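Local coordinates for UPF0141 protein yjdB (Campylobacter jejuni subsp. jejuni HB93-13, PDB 4TN0) that probably transfers phosphoethanolamine to surface acceptors in a zinc-dependent reaction required for polymyxin resistance and motility, at residues 67-70 and 71-75; 86-89 and 90-94; 260-263 and 264-267; 269-272 and 273-276. One frame throughout, in Å; residues are numbered along the deposited sequence.

Contact 1: 67-70 and 71-75; sequences VSLP and CMFSI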
loop_
_atom_site.group_PDB
_atom_site.type_symbol
_atom_site.label_atom_id
_atom_site.label_comp_id
_atom_site.label_asym_id
_atom_site.label_seq_id
_atom_site.Cartn_x
_atom_site.Cartn_y
_atom_site.Cartn_z
ATOM N N VAL A 67 13.560 4.639 0.454
ATOM C CA VAL A 67 13.452 4.996 -0.948
ATOM C C VAL A 67 12.013 4.825 -1.408
ATOM O O VAL A 67 11.428 5.753 -1.953
ATOM C CB VAL A 67 14.395 4.147 -1.843
ATOM C CG1 VAL A 67 14.110 4.391 -3.324
ATOM C CG2 VAL A 67 15.843 4.458 -1.524
ATOM N N SER A 68 11.438 3.646 -1.176
ATOM C CA SER A 68 10.093 3.351 -1.665
ATOM C C SER A 68 9.010 4.321 -1.211
ATOM O O SER A 68 8.219 4.792 -2.022
ATOM C CB SER A 68 9.665 1.948 -1.253
ATOM O OG SER A 68 10.198 0.984 -2.118
ATOM N N LEU A 69 8.954 4.611 0.081
ATOM C CA LEU A 69 7.824 5.383 0.579
ATOM C C LEU A 69 7.810 6.824 -0.007
ATOM O O LEU A 69 6.792 7.235 -0.550
ATOM C CB LEU A 69 7.806 5.360 2.111
ATOM C CG LEU A 69 6.596 5.957 2.830
ATOM C CD1 LEU A 69 5.255 5.536 2.218
ATOM C CD2 LEU A 69 6.649 5.629 4.328
ATOM N N PRO A 70 8.925 7.578 0.079
ATOM C CA PRO A 70 8.894 8.912 -0.550
ATOM C C PRO A 70 8.719 8.848 -2.076
ATOM O O PRO A 70 7.951 9.607 -2.627
ATOM C CB PRO A 70 10.267 9.512 -0.198
ATOM C CG PRO A 70 10.751 8.728 0.972
ATOM C CD PRO A 70 10.207 7.336 0.774
ATOM N N CYS A 71 9.405 7.931 -2.740
ATOM C CA CYS A 71 9.335 7.841 -4.185
ATOM C C CYS A 71 7.930 7.571 -4.722
ATOM O O CYS A 71 7.484 8.234 -5.682
ATOM C CB CYS A 71 10.281 6.748 -4.681
ATOM S SG CYS A 71 10.251 6.524 -6.437
ATOM N N MET A 72 7.212 6.644 -4.090
ATOM C CA MET A 72 5.894 6.263 -4.610
ATOM C C MET A 72 4.933 7.473 -4.529
ATOM O O MET A 72 4.031 7.599 -5.341
ATOM C CB MET A 72 5.316 5.030 -3.869
ATOM C CG MET A 72 4.671 5.289 -2.509
ATOM S SD MET A 72 3.785 3.845 -1.816
ATOM C CE MET A 72 5.126 2.853 -1.113
ATOM N N PHE A 73 5.145 8.346 -3.547
ATOM C CA PHE A 73 4.303 9.515 -3.338
ATOM C C PHE A 73 4.832 10.745 -4.098
ATOM O O PHE A 73 4.148 11.780 -4.209
ATOM C CB PHE A 73 4.202 9.837 -1.846
ATOM C CG PHE A 73 3.164 9.032 -1.105
ATOM C CD1 PHE A 73 3.519 7.880 -0.404
ATOM C CD2 PHE A 73 1.831 9.427 -1.100
ATOM C CE1 PHE A 73 2.562 7.138 0.286
ATOM C CE2 PHE A 73 0.872 8.692 -0.417
ATOM C CZ PHE A 73 1.237 7.549 0.284
ATOM N N SER A 74 6.055 10.633 -4.609
ATOM C CA SER A 74 6.663 11.734 -5.334
ATOM C C SER A 74 6.193 11.763 -6.793
ATOM O O SER A 74 5.692 10.761 -7.315
ATOM C CB SER A 74 8.184 11.645 -5.267
ATOM O OG SER A 74 8.798 12.404 -6.301
ATOM N N ILE A 75 6.310 12.934 -7.416
ATOM C CA ILE A 75 6.036 13.092 -8.842
ATOM C C ILE A 75 7.070 12.326 -9.674
ATOM O O ILE A 75 6.775 11.887 -10.792
ATOM C CB ILE A 75 6.022 14.597 -9.251
ATOM C CG1 ILE A 75 5.585 14.774 -10.704
ATOM C CG2 ILE A 75 7.376 15.262 -8.992
ATOM C CD1 ILE A 75 5.249 16.242 -11.056
#

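Contact 2: 86-89 and 90-94; sequences FQEN and AMDVL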
loop_
_atom_site.group_PDB
_atom_site.type_symbol
_atom_site.label_atom_id
_atom_site.label_comp_id
_atom_site.label_asym_id
_atom_site.label_seq_id
_atom_site.Cartn_x
_atom_site.Cartn_y
_atom_site.Cartn_z
ATOM N N PHE A 86 13.501 17.455 -2.335
ATOM C CA PHE A 86 12.834 17.978 -1.160
ATOM C C PHE A 86 11.697 18.915 -1.629
ATOM O O PHE A 86 11.897 20.122 -1.835
ATOM C CB PHE A 86 13.836 18.705 -0.265
ATOM C CG PHE A 86 13.254 19.192 1.036
ATOM C CD1 PHE A 86 12.445 18.354 1.803
ATOM C CD2 PHE A 86 13.534 20.463 1.510
ATOM C CE1 PHE A 86 11.910 18.785 3.014
ATOM C CE2 PHE A 86 13.004 20.905 2.726
ATOM C CZ PHE A 86 12.188 20.066 3.475
ATOM N N GLN A 87 10.517 18.334 -1.823
ATOM C CA GLN A 87 9.429 19.007 -2.515
ATOM C C GLN A 87 8.077 18.403 -2.143
ATOM O O GLN A 87 8.021 17.373 -1.487
ATOM C CB GLN A 87 9.638 18.913 -4.023
ATOM C CG GLN A 87 9.386 17.515 -4.547
ATOM C CD GLN A 87 10.003 17.277 -5.901
ATOM O OE1 GLN A 87 11.101 17.761 -6.195
ATOM N NE2 GLN A 87 9.305 16.522 -6.735
ATOM N N GLU A 88 6.994 19.031 -2.593
ATOM C CA GLU A 88 5.642 18.543 -2.317
ATOM C C GLU A 88 5.419 17.167 -2.941
ATOM O O GLU A 88 6.030 16.839 -3.954
ATOM C CB GLU A 88 4.585 19.536 -2.852
ATOM C CG GLU A 88 4.555 20.898 -2.151
ATOM C CD GLU A 88 3.526 21.866 -2.743
ATOM O OE1 GLU A 88 3.435 21.965 -3.991
ATOM O OE2 GLU A 88 2.816 22.538 -1.960
ATOM N N ASN A 89 4.524 16.378 -2.359
ATOM C CA ASN A 89 4.213 15.060 -2.903
ATOM C C ASN A 89 2.734 15.023 -3.258
ATOM O O ASN A 89 2.046 16.019 -3.109
ATOM C CB ASN A 89 4.577 13.932 -1.899
ATOM C CG ASN A 89 3.831 14.061 -0.547
ATOM O OD1 ASN A 89 2.611 13.882 -0.477
ATOM N ND2 ASN A 89 4.568 14.366 0.522
ATOM N N ALA A 90 2.242 13.881 -3.721
ATOM C CA ALA A 90 0.827 13.740 -4.060
ATOM C C ALA A 90 -0.123 14.173 -2.923
ATOM O O ALA A 90 -1.172 14.749 -3.180
ATOM C CB ALA A 90 0.533 12.312 -4.454
ATOM N N MET A 91 0.243 13.902 -1.674
ATOM C CA MET A 91 -0.620 14.260 -0.550
ATOM C C MET A 91 -0.729 15.784 -0.372
ATOM O O MET A 91 -1.757 16.297 0.042
ATOM C CB MET A 91 -0.112 13.624 0.759
ATOM C CG MET A 91 -0.030 12.110 0.746
ATOM S SD MET A 91 -1.610 11.305 0.488
ATOM C CE MET A 91 -2.525 11.964 1.889
ATOM N N ASP A 92 0.368 16.487 -0.603
ATOM C CA ASP A 92 0.370 17.938 -0.528
ATOM C C ASP A 92 -0.537 18.511 -1.621
ATOM O O ASP A 92 -1.230 19.496 -1.416
ATOM C CB ASP A 92 1.785 18.496 -0.702
ATOM C CG ASP A 92 2.717 18.065 0.392
ATOM O OD1 ASP A 92 2.396 18.275 1.591
ATOM O OD2 ASP A 92 3.770 17.486 0.032
ATOM N N VAL A 93 -0.484 17.914 -2.805
ATOM C CA VAL A 93 -1.327 18.364 -3.898
ATOM C C VAL A 93 -2.799 18.169 -3.572
ATOM O O VAL A 93 -3.596 19.077 -3.787
ATOM C CB VAL A 93 -0.986 17.653 -5.213
ATOM C CG1 VAL A 93 -1.931 18.113 -6.323
ATOM C CG2 VAL A 93 0.449 17.947 -5.580
ATOM N N LEU A 94 -3.162 17.021 -3.005
ATOM C CA LEU A 94 -4.564 16.805 -2.645
ATOM C C LEU A 94 -4.996 17.748 -1.530
ATOM O O LEU A 94 -6.121 18.242 -1.541
ATOM C CB LEU A 94 -4.806 15.372 -2.214
ATOM C CG LEU A 94 -4.507 14.264 -3.211
ATOM C CD1 LEU A 94 -4.641 12.923 -2.499
ATOM C CD2 LEU A 94 -5.447 14.342 -4.377
#

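Contact 3: 260-263 and 264-267; sequences NDEK and LMNL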
loop_
_atom_site.group_PDB
_atom_site.type_symbol
_atom_site.label_atom_id
_atom_site.label_comp_id
_atom_site.label_asym_id
_atom_site.label_seq_id
_atom_site.Cartn_x
_atom_site.Cartn_y
_atom_site.Cartn_z
ATOM N N ASN A 260 -16.844 0.196 -4.204
ATOM C CA ASN A 260 -18.274 -0.087 -4.289
ATOM C C ASN A 260 -18.834 0.435 -5.609
ATOM O O ASN A 260 -19.865 -0.038 -6.094
ATOM C CB ASN A 260 -19.017 0.547 -3.113
ATOM C CG ASN A 260 -18.693 2.015 -2.947
ATOM O OD1 ASN A 260 -18.321 2.689 -3.909
ATOM N ND2 ASN A 260 -18.820 2.522 -1.723
ATOM N N ASP A 261 -18.113 1.386 -6.197
ATOM C CA ASP A 261 -18.350 1.822 -7.560
ATOM C C ASP A 261 -17.773 0.765 -8.471
ATOM O O ASP A 261 -16.564 0.724 -8.686
ATOM C CB ASP A 261 -17.682 3.181 -7.795
ATOM C CG ASP A 261 -17.854 3.713 -9.213
ATOM O OD1 ASP A 261 -17.931 2.925 -10.183
ATOM O OD2 ASP A 261 -17.899 4.954 -9.349
ATOM N N GLU A 262 -18.625 -0.075 -9.041
ATOM C CA GLU A 262 -18.104 -1.208 -9.788
ATOM C C GLU A 262 -17.736 -0.869 -11.216
ATOM O O GLU A 262 -17.621 -1.754 -12.065
ATOM C CB GLU A 262 -19.032 -2.423 -9.729
ATOM C CG GLU A 262 -18.701 -3.283 -8.488
ATOM C CD GLU A 262 -19.310 -4.676 -8.519
ATOM O OE1 GLU A 262 -20.152 -4.935 -9.405
ATOM O OE2 GLU A 262 -18.927 -5.519 -7.667
ATOM N N LYS A 263 -17.558 0.413 -11.493
ATOM C CA LYS A 263 -17.067 0.777 -12.806
ATOM C C LYS A 263 -15.554 0.960 -12.684
ATOM O O LYS A 263 -14.780 0.613 -13.588
ATOM C CB LYS A 263 -17.743 2.058 -13.299
ATOM C CG LYS A 263 -17.157 2.597 -14.582
ATOM C CD LYS A 263 -16.336 3.849 -14.377
ATOM C CE LYS A 263 -15.807 4.343 -15.725
ATOM N NZ LYS A 263 -15.500 5.800 -15.745
ATOM N N LEU A 264 -15.146 1.439 -11.513
ATOM C CA LEU A 264 -13.747 1.470 -11.119
ATOM C C LEU A 264 -13.272 0.043 -10.937
ATOM O O LEU A 264 -12.199 -0.346 -11.413
ATOM C CB LEU A 264 -13.569 2.269 -9.832
ATOM C CG LEU A 264 -14.021 3.718 -9.988
ATOM C CD1 LEU A 264 -13.808 4.519 -8.708
ATOM C CD2 LEU A 264 -13.305 4.348 -11.180
ATOM N N MET A 265 -14.106 -0.739 -10.265
ATOM C CA MET A 265 -13.825 -2.139 -10.037
ATOM C C MET A 265 -13.538 -2.881 -11.323
ATOM O O MET A 265 -12.699 -3.787 -11.345
ATOM C CB MET A 265 -15.003 -2.797 -9.318
ATOM C CG MET A 265 -14.633 -4.024 -8.534
ATOM S SD MET A 265 -13.809 -3.593 -6.997
ATOM C CE MET A 265 -13.702 -5.228 -6.280
ATOM N N ASN A 266 -14.214 -2.498 -12.404
ATOM C CA ASN A 266 -13.990 -3.221 -13.653
ATOM C C ASN A 266 -12.906 -2.553 -14.516
ATOM O O ASN A 266 -12.289 -3.229 -15.348
ATOM C CB ASN A 266 -15.292 -3.385 -14.442
ATOM C CG ASN A 266 -15.141 -4.357 -15.609
ATOM O OD1 ASN A 266 -14.759 -5.521 -15.415
ATOM N ND2 ASN A 266 -15.454 -3.891 -16.825
ATOM N N LEU A 267 -12.638 -1.264 -14.309
ATOM C CA LEU A 267 -11.450 -0.688 -14.921
ATOM C C LEU A 267 -10.207 -1.314 -14.296
ATOM O O LEU A 267 -9.234 -1.626 -14.991
ATOM C CB LEU A 267 -11.416 0.830 -14.768
ATOM C CG LEU A 267 -11.957 1.715 -15.888
ATOM C CD1 LEU A 267 -13.307 1.217 -16.399
ATOM C CD2 LEU A 267 -12.065 3.163 -15.420
#

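Contact 4: 269-272 and 273-276; sequences KEHK and GLKL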
loop_
_atom_site.group_PDB
_atom_site.type_symbol
_atom_site.label_atom_id
_atom_site.label_comp_id
_atom_site.label_asym_id
_atom_site.label_seq_id
_atom_site.Cartn_x
_atom_site.Cartn_y
_atom_site.Cartn_z
ATOM N N LYS A 269 -10.004 -4.271 -12.919
ATOM C CA LYS A 269 -9.937 -5.669 -13.343
ATOM C C LYS A 269 -9.312 -5.798 -14.724
ATOM O O LYS A 269 -8.631 -6.785 -15.018
ATOM C CB LYS A 269 -11.337 -6.306 -13.349
ATOM C CG LYS A 269 -11.350 -7.782 -13.764
ATOM C CD LYS A 269 -12.717 -8.462 -13.573
ATOM C CE LYS A 269 -13.467 -8.631 -14.906
ATOM N NZ LYS A 269 -13.371 -10.021 -15.483
ATOM N N GLU A 270 -9.536 -4.791 -15.563
ATOM C CA GLU A 270 -9.028 -4.799 -16.929
ATOM C C GLU A 270 -7.530 -4.525 -16.996
ATOM O O GLU A 270 -6.856 -4.950 -17.934
ATOM C CB GLU A 270 -9.781 -3.770 -17.784
ATOM C CG GLU A 270 -11.233 -4.120 -18.049
ATOM C CD GLU A 270 -11.974 -3.050 -18.845
ATOM O OE1 GLU A 270 -12.579 -3.399 -19.880
ATOM O OE2 GLU A 270 -11.967 -1.865 -18.430
ATOM N N HIS A 271 -7.008 -3.833 -15.989
ATOM C CA HIS A 271 -5.599 -3.456 -15.981
ATOM C C HIS A 271 -4.680 -4.408 -15.197
ATOM O O HIS A 271 -3.452 -4.352 -15.346
ATOM C CB HIS A 271 -5.445 -2.060 -15.382
ATOM C CG HIS A 271 -6.100 -0.977 -16.172
ATOM N ND1 HIS A 271 -7.219 -0.306 -15.726
ATOM C CD2 HIS A 271 -5.783 -0.430 -17.371
ATOM C CE1 HIS A 271 -7.569 0.602 -16.621
ATOM N NE2 HIS A 271 -6.713 0.548 -17.627
ATOM N N LYS A 272 -5.275 -5.308 -14.418
ATOM C CA LYS A 272 -4.535 -6.022 -13.373
ATOM C C LYS A 272 -3.278 -6.767 -13.850
ATOM O O LYS A 272 -2.323 -6.901 -13.082
ATOM C CB LYS A 272 -5.474 -7.004 -12.637
ATOM C CG LYS A 272 -5.938 -8.198 -13.456
ATOM C CD LYS A 272 -6.853 -9.119 -12.653
ATOM C CE LYS A 272 -7.012 -10.475 -13.344
ATOM N NZ LYS A 272 -7.479 -11.543 -12.409
ATOM N N GLY A 273 -3.241 -7.205 -15.106
ATOM C CA GLY A 273 -2.111 -7.985 -15.580
ATOM C C GLY A 273 -1.006 -7.178 -16.240
ATOM O O GLY A 273 -0.002 -7.733 -16.707
ATOM N N LEU A 274 -1.189 -5.863 -16.285
ATOM C CA LEU A 274 -0.235 -4.959 -16.939
ATOM C C LEU A 274 0.988 -4.677 -16.082
ATOM O O LEU A 274 0.868 -4.551 -14.861
ATOM C CB LEU A 274 -0.915 -3.626 -17.280
ATOM C CG LEU A 274 -2.035 -3.575 -18.321
ATOM C CD1 LEU A 274 -2.884 -2.355 -18.056
ATOM C CD2 LEU A 274 -1.468 -3.528 -19.723
ATOM N N LYS A 275 2.153 -4.539 -16.716
ATOM C CA LYS A 275 3.372 -4.153 -16.004
ATOM C C LYS A 275 3.230 -2.733 -15.426
ATOM O O LYS A 275 3.469 -1.724 -16.107
ATOM C CB LYS A 275 4.591 -4.263 -16.925
ATOM C CG LYS A 275 5.928 -3.842 -16.314
ATOM C CD LYS A 275 7.089 -4.141 -17.268
ATOM C CE LYS A 275 8.463 -3.986 -16.612
ATOM N NZ LYS A 275 9.081 -2.640 -16.845
ATOM N N LEU A 276 2.837 -2.674 -14.158
ATOM C CA LEU A 276 2.661 -1.413 -13.453
ATOM C C LEU A 276 3.617 -1.369 -12.267
ATOM O O LEU A 276 4.431 -2.275 -12.104
ATOM C CB LEU A 276 1.211 -1.258 -13.010
ATOM C CG LEU A 276 0.239 -1.332 -14.179
ATOM C CD1 LEU A 276 -1.117 -1.845 -13.733
ATOM C CD2 LEU A 276 0.110 0.059 -14.778
#

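Contact 1: 67-70 and 71-75
Cys71 N donates to Val67 O over 3.1 Å and Met72 N to Ser68 O over 3.0 Å, two successive helical bonds that carry the chain from Val67 into the short helix 68-73. At its far end Phe73 N reaches back to Pro70 O in a weak, bent bond, and Ser74 N donates to Cys71 O. Proline suits the first turn, where its missing N-H costs no helical bond.

The side chains of Leu69 and Phe73, one turn apart, run alongside each other, and methyl CD1 of Leu69 lies 3.7 Å from CE1 of the Phe73 ring. Leu69 O sits at the edge of that ring, in its plane, 3.3 Å from Phe73 CD1. Met72 turns CG back over the helix because its chi1 of 80° sets CG between N and the carbonyl carbon; CG then packs 3.5 Å from Leu69 O. These apolar groups suit a buried helix covered by strand 18-24 and helix 281-288.

Cys71 is tied to Cys61 by a disulfide, and Ser68 OG donates to the backbone O of Asp226, a zinc ligand. The arrangement is that of the short helix following the phosphorylated Thr65 in the alkaline phosphatase-like fold.

Contact 2: 86-89 and 90-94
Asn89 caps the start of helix 90-96, its side chain accepting from Met91 N and weakly from Asp92 N, and Asp92 reaches back to the Asn89 amide. From CB of Asn89, which lies beside Ala90 N, the side chain folds forward because chi1 of 59° places CG between the backbone N and the carbonyl carbon. CG comes within 3.5 Å of Asp92 OD2. Beyond it, OD1 leans over the first turn and accepts from Met91 N at 2.7 Å, with the donor in the plane of the amide carbonyl; the weak bond from Asp92 N is long. OD1 also lies 3.0 Å from Met91 CB. The other branch, ND2, is held by Val114 O outside the turn, which fixes the rotation of the amide.

Asp92 completes the pair. Its OD2 uses the anti lone pair to accept from Asn89 N at 2.7 Å, with an N-H...O angle of 160°. Together the two side chains form a capping box: asparagine is short enough to cap amide hydrogens that have no earlier helical carbonyl, and aspartate three residues on can reach back to the N-cap amide. The carboxylate also meets Arg117 in a salt bridge, which probably favours its charged form, as would the helix start. Glu88 CB rests 3.7 Å from Asp92 CB, while its OE1 turns to Ile5 N and Lys96. Val93 N closes the first regular turn on Asn89 O at 3.2 Å.

Around this cap, Ala90 and Val93 pack on helix 281-288, and Met91 and Leu94 face strand 146-152. Helix 90-96 is thereby wedged between that helix and the central sheet.

Contact 3: 260-263 and 264-267
Asp261 extends its carboxylate toward the helix start with chi1 at 179°, which leaves CG anti to the backbone N and beside the carbonyl carbon, while Leu264 carries CG anti to its own carbonyl carbon at chi1 -61°. The two side chains meet at an oblique angle, Leu264 CG lying 3.9 Å from Asp261 CG.

In this position Asp261 OD1 accepts from Lys263 N at 2.9 Å, nearly along the C-O axis, and so closes an Asx turn. The same oxygen also takes a long, weak bond from Leu264 N. The main-chain carbonyl of Asp261 works in parallel: Met265 N donates to it at 3.3 Å with the donor in the carbonyl plane, and Leu264 N adds a weak, bent bond. A short acidic side chain suits this place, since it can meet amides at a helix start whose hydrogens point back along the chain.

Two residues on, Lys263 O accepts from Leu267 N over 2.9 Å, the donor tilted from the carbonyl plane. The lysine chain bends at chi2, about its CB-CG bond, and its CE methylene touches Leu267 CD2 at 3.9 Å, with CD1 close behind. The aliphatic part of this exposed lysine thus lies against the leucine. Glu262 packs in a similar way, its CG 3.8 Å from Met265 CB.

The turn joins strand 252-259 to helix 264-271 at the protein surface. Leu264 points its branches onto Phe257 and Ser259 of that strand and onto strand 218-224 beside it, while Met265 covers Trp258, so the helix lies against the central sheet.

Contact 4: 269-272 and 273-276
Gly273, Leu274 and Leu276 all approach His271, whose carbonyl oxygen is the centre of the contact. At Gly273 the chain turns over after Lys272; the amide N lies near His271 O but is poorly aimed for a bond. Glycine is readily accommodated at this exposed third position of the turn, though its ordinary backbone angles, on the helical side, do not depend on the missing side chain.

Leu274 follows, and its N donates to His271 O at 2.9 Å in a nearly straight bond, with an N-H...O angle of 165°. Its side chain folds back over the same turn: chi1 of -66° puts CG beside the backbone N and anti to the carbonyl carbon. CG therefore stands 3.4 Å from His271 O. Methyl CD1 goes further and reaches the imidazole at its edge, in the ring plane, 3.5 Å from His271 CD2. A branched aliphatic chain suits this place, since it can touch both the carbonyl and the carbon edge of the ring; Leu307 covers both residues from outside the turn.

After Lys275 the chain straightens, and Leu276 brings CD1 to 3.8 Å from His271 O as it enters strand 276-277. Its backbone pairs with Asn57 and Ser59 of strand 53-59, on which its side chain also rests. The arrangement is a type I beta turn leading from a helix's C-terminal end into the edge strand of the mixed sheet.

How the contacts relate
Contacts 1 and 2 form one neighbourhood, their centres 10 Å apart: Phe73 O lies 2.9 Å from Ala90 N, a probable hydrogen bond, and Phe73 CE2 packs 3.7 Å from Met91 SD, joining helix 68-73 to the start of helix 90-96. Contacts 3 and 4 stand at the two ends of helix 264-271, with centres 14 Å apart. The two pairs do not touch; the nearest atoms of contacts 1 and 4 are about 11 Å apart. Contact 1 lies near the active site, the Ser68 side chain being about 7 Å from the zinc held by Glu26, phosphorylated Thr65, Asp226 and His227. All four belong to the same alkaline phosphatase-like domain.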